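Mandelate racemase/muconate lactonizing enzyme/Enolase superfamily (PDB 2HZG) belongs to the enolase superfamily, pairing an enolase-type N-terminal domain with a TIM-barrel-like C-terminal domain that carries a sodium ion in this model. Local coordinates at residues 285-290 with 299-304. Numbering follows the deposited sequence.
Sequences GPAKRV and ITYVNH
Tyr-301 packs its ring against Ala-287 and Val-290 in a small, buried helix-on-strand contact of the barrel domain, where helix 284-297 covers the outer side of the strand that follows it, 300-303. No hydrogen bond joins the two segments; van der Waals packing carries the contact, and only 129 Å² is buried in all. The tyrosine's chi1 of -178° sets CG opposite the backbone N and carries the ring off the strand to the helix. The CD1-CE1 flank of the ring and the hydroxyl do the touching: CG1 of Val-290 comes in at the edge, close to the ring plane, 3.9 Å from Tyr-301 CE1. The valine's chi1 of 179° puts CG1, rather than CG2, against the ring; the two side chains cross at about a right angle. Farther out, the phenol oxygen reaches one helical turn back, with Tyr-301 OH 3.5 Å from Ala-287 CB. The carbonyl oxygen of Ala-287 approaches the same stretch of ring obliquely, its O 3.6 Å from Tyr-301 CE1. Ile-276 of the adjacent parallel strand 273-276 touches all three residues, filling in beside the contact, while Pro-318 covers Ala-287 and the tyrosine, whose ring also meets that of Phe-319. On the helix side, Val-290 continues the packing onto Ile-281 of helix 278-281 and onto Phe-259 and Ala-262 of helix 259-268.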
ATOM      1  N   GLY A 285      15.208   9.855   0.931  1.00 14.52           N
ATOM      2  CA  GLY A 285      16.013   8.651   1.116  1.00 15.03           C
ATOM      3  C   GLY A 285      15.683   7.537   0.136  1.00 14.22           C
ATOM      4  O   GLY A 285      16.561   7.104  -0.611  1.00 14.81           O
ATOM      5  N   PRO A 286      14.435   7.016   0.181  1.00 14.45           N
ATOM      6  CA  PRO A 286      14.034   5.941  -0.749  1.00 14.66           C
ATOM      7  C   PRO A 286      14.159   6.369  -2.206  1.00 14.71           C
ATOM      8  O   PRO A 286      14.568   5.569  -3.035  1.00 15.50           O
ATOM      9  CB  PRO A 286      12.569   5.676  -0.379  1.00 13.86           C
ATOM     10  CG  PRO A 286      12.486   6.115   1.055  1.00 15.14           C
ATOM     11  CD  PRO A 286      13.356   7.328   1.134  1.00 14.16           C
ATOM     12  N   ALA A 287      13.830   7.630  -2.501  1.00 15.03           N
ATOM     13  CA  ALA A 287      13.948   8.149  -3.851  1.00 15.26           C
ATOM     14  C   ALA A 287      15.393   8.133  -4.361  1.00 15.21           C
ATOM     15  O   ALA A 287      15.651   7.724  -5.481  1.00 15.41           O
ATOM     16  CB  ALA A 287      13.372   9.561  -3.901  1.00 14.65           C
ATOM     17  N   LYS A 288      16.330   8.591  -3.526  1.00 15.40           N
ATOM     18  CA  LYS A 288      17.753   8.528  -3.829  1.00 15.83           C
ATOM     19  C   LYS A 288      18.214   7.068  -4.000  1.00 16.09           C
ATOM     20  O   LYS A 288      19.038   6.755  -4.865  1.00 16.70           O
ATOM     21  CB  LYS A 288      18.541   9.213  -2.695  1.00 15.68           C
ATOM     22  CG  LYS A 288      20.052   9.120  -2.798  1.00 17.22           C
ATOM     23  CD  LYS A 288      20.626   9.868  -4.002  1.00 16.90           C
ATOM     24  CE  LYS A 288      22.177  10.005  -3.882  1.00 18.74           C
ATOM     25  NZ  LYS A 288      22.821   8.681  -3.601  1.00 20.02           N
ATOM     26  N   ARG A 289      17.683   6.188  -3.161  1.00 16.24           N
ATOM     27  CA  ARG A 289      17.959   4.761  -3.290  1.00 16.88           C
ATOM     28  C   ARG A 289      17.508   4.262  -4.676  1.00 16.32           C
ATOM     29  O   ARG A 289      18.253   3.548  -5.337  1.00 16.37           O
ATOM     30  CB  ARG A 289      17.286   3.990  -2.154  1.00 17.00           C
ATOM     31  CG  ARG A 289      17.745   2.571  -2.035  1.00 18.88           C
ATOM     32  CD  ARG A 289      17.033   1.875  -0.908  1.00 19.88           C
ATOM     33  NE  ARG A 289      17.315   0.436  -0.947  1.00 21.42           N
ATOM     34  CZ  ARG A 289      16.621  -0.472  -0.281  1.00 20.30           C
ATOM     35  NH1 ARG A 289      15.590  -0.094   0.480  1.00 19.83           N
ATOM     36  NH2 ARG A 289      16.957  -1.748  -0.391  1.00 20.35           N
ATOM     37  N   VAL A 290      16.329   4.693  -5.136  1.00 15.64           N
ATOM     38  CA  VAL A 290      15.874   4.369  -6.513  1.00 15.39           C
ATOM     39  C   VAL A 290      16.811   4.935  -7.585  1.00 16.15           C
ATOM     40  O   VAL A 290      17.194   4.225  -8.535  1.00 16.35           O
ATOM     41  CB  VAL A 290      14.409   4.851  -6.789  1.00 15.35           C
ATOM     42  CG1 VAL A 290      13.982   4.524  -8.253  1.00 14.04           C
ATOM     43  CG2 VAL A 290      13.455   4.232  -5.805  1.00 14.09           C
ATOM     44  N   ILE A 299      18.812   3.068 -16.405  1.00 22.26           N
ATOM     45  CA  ILE A 299      17.445   3.550 -16.597  1.00 21.05           C
ATOM     46  C   ILE A 299      17.356   5.030 -16.208  1.00 20.13           C
ATOM     47  O   ILE A 299      17.799   5.424 -15.137  1.00 20.37           O
ATOM     48  CB  ILE A 299      16.416   2.674 -15.809  1.00 21.27           C
ATOM     49  CG1 ILE A 299      16.441   1.228 -16.353  1.00 21.56           C
ATOM     50  CG2 ILE A 299      14.982   3.280 -15.887  1.00 19.44           C
ATOM     51  CD1 ILE A 299      15.703   0.208 -15.506  1.00 21.56           C
ATOM     52  N   THR A 300      16.784   5.841 -17.089  1.00 19.32           N
ATOM     53  CA  THR A 300      16.561   7.256 -16.819  1.00 18.26           C
ATOM     54  C   THR A 300      15.600   7.475 -15.648  1.00 17.71           C
ATOM     55  O   THR A 300      14.495   6.936 -15.621  1.00 17.24           O
ATOM     56  CB  THR A 300      16.027   7.993 -18.053  1.00 18.65           C
ATOM     57  OG1 THR A 300      16.912   7.780 -19.157  1.00 19.03           O
ATOM     58  CG2 THR A 300      15.901   9.531 -17.771  1.00 18.32           C
ATOM     59  N   TYR A 301      16.052   8.273 -14.683  1.00 17.10           N
ATOM     60  CA  TYR A 301      15.251   8.665 -13.535  1.00 16.31           C
ATOM     61  C   TYR A 301      14.628  10.046 -13.790  1.00 15.77           C
ATOM     62  O   TYR A 301      15.287  10.938 -14.302  1.00 15.50           O
ATOM     63  CB  TYR A 301      16.145   8.695 -12.287  1.00 15.92           C
ATOM     64  CG  TYR A 301      15.445   9.039 -11.004  1.00 16.49           C
ATOM     65  CD1 TYR A 301      15.185   8.052 -10.039  1.00 15.04           C
ATOM     66  CD2 TYR A 301      15.110  10.375 -10.704  1.00 17.37           C
ATOM     67  CE1 TYR A 301      14.558   8.381  -8.829  1.00 16.74           C
ATOM     68  CE2 TYR A 301      14.477  10.710  -9.505  1.00 15.81           C
ATOM     69  CZ  TYR A 301      14.208   9.710  -8.580  1.00 15.21           C
ATOM     70  OH  TYR A 301      13.600  10.043  -7.409  1.00 16.50           O
ATOM     71  N   VAL A 302      13.351  10.194 -13.442  1.00 14.93           N
ATOM     72  CA  VAL A 302      12.652  11.462 -13.571  1.00 14.88           C
ATOM     73  C   VAL A 302      11.839  11.622 -12.305  1.00 14.75           C
ATOM     74  O   VAL A 302      11.363  10.636 -11.742  1.00 14.43           O
ATOM     75  CB  VAL A 302      11.682  11.521 -14.820  1.00 14.50           C
ATOM     76  CG1 VAL A 302      11.338  12.978 -15.170  1.00 14.36           C
ATOM     77  CG2 VAL A 302      12.261  10.808 -16.068  1.00 14.16           C
ATOM     78  N   ASN A 303      11.690  12.854 -11.841  1.00 14.23           N
ATOM     79  CA  ASN A 303      10.707  13.123 -10.806  1.00 14.61           C
ATOM     80  C   ASN A 303       9.280  12.935 -11.331  1.00 14.29           C
ATOM     81  O   ASN A 303       9.012  13.143 -12.531  1.00 14.41           O
ATOM     82  CB  ASN A 303      10.860  14.547 -10.265  1.00 13.94           C
ATOM     83  CG  ASN A 303      10.594  15.596 -11.322  1.00 14.35           C
ATOM     84  OD1 ASN A 303      11.134  15.529 -12.419  1.00 13.86           O
ATOM     85  ND2 ASN A 303       9.743  16.550 -11.008  1.00 13.89           N
ATOM     86  N   HIS A 304       8.384  12.516 -10.439  1.00 13.45           N
ATOM     87  CA  HIS A 304       6.968  12.754 -10.634  1.00 14.24           C
ATOM     88  C   HIS A 304       6.571  13.923  -9.740  1.00 14.84           C
ATOM     89  O   HIS A 304       6.692  13.837  -8.520  1.00 14.56           O
ATOM     90  CB  HIS A 304       6.085  11.541 -10.282  1.00 14.99           C
ATOM     91  CG  HIS A 304       4.629  11.879 -10.268  1.00 14.34           C
ATOM     92  ND1 HIS A 304       3.969  12.296  -9.133  1.00 17.73           N
ATOM     93  CD2 HIS A 304       3.723  11.947 -11.273  1.00 15.27           C
ATOM     94  CE1 HIS A 304       2.714  12.583  -9.429  1.00 16.82           C
ATOM     95  NE2 HIS A 304       2.539  12.375 -10.722  1.00 17.65           N
TER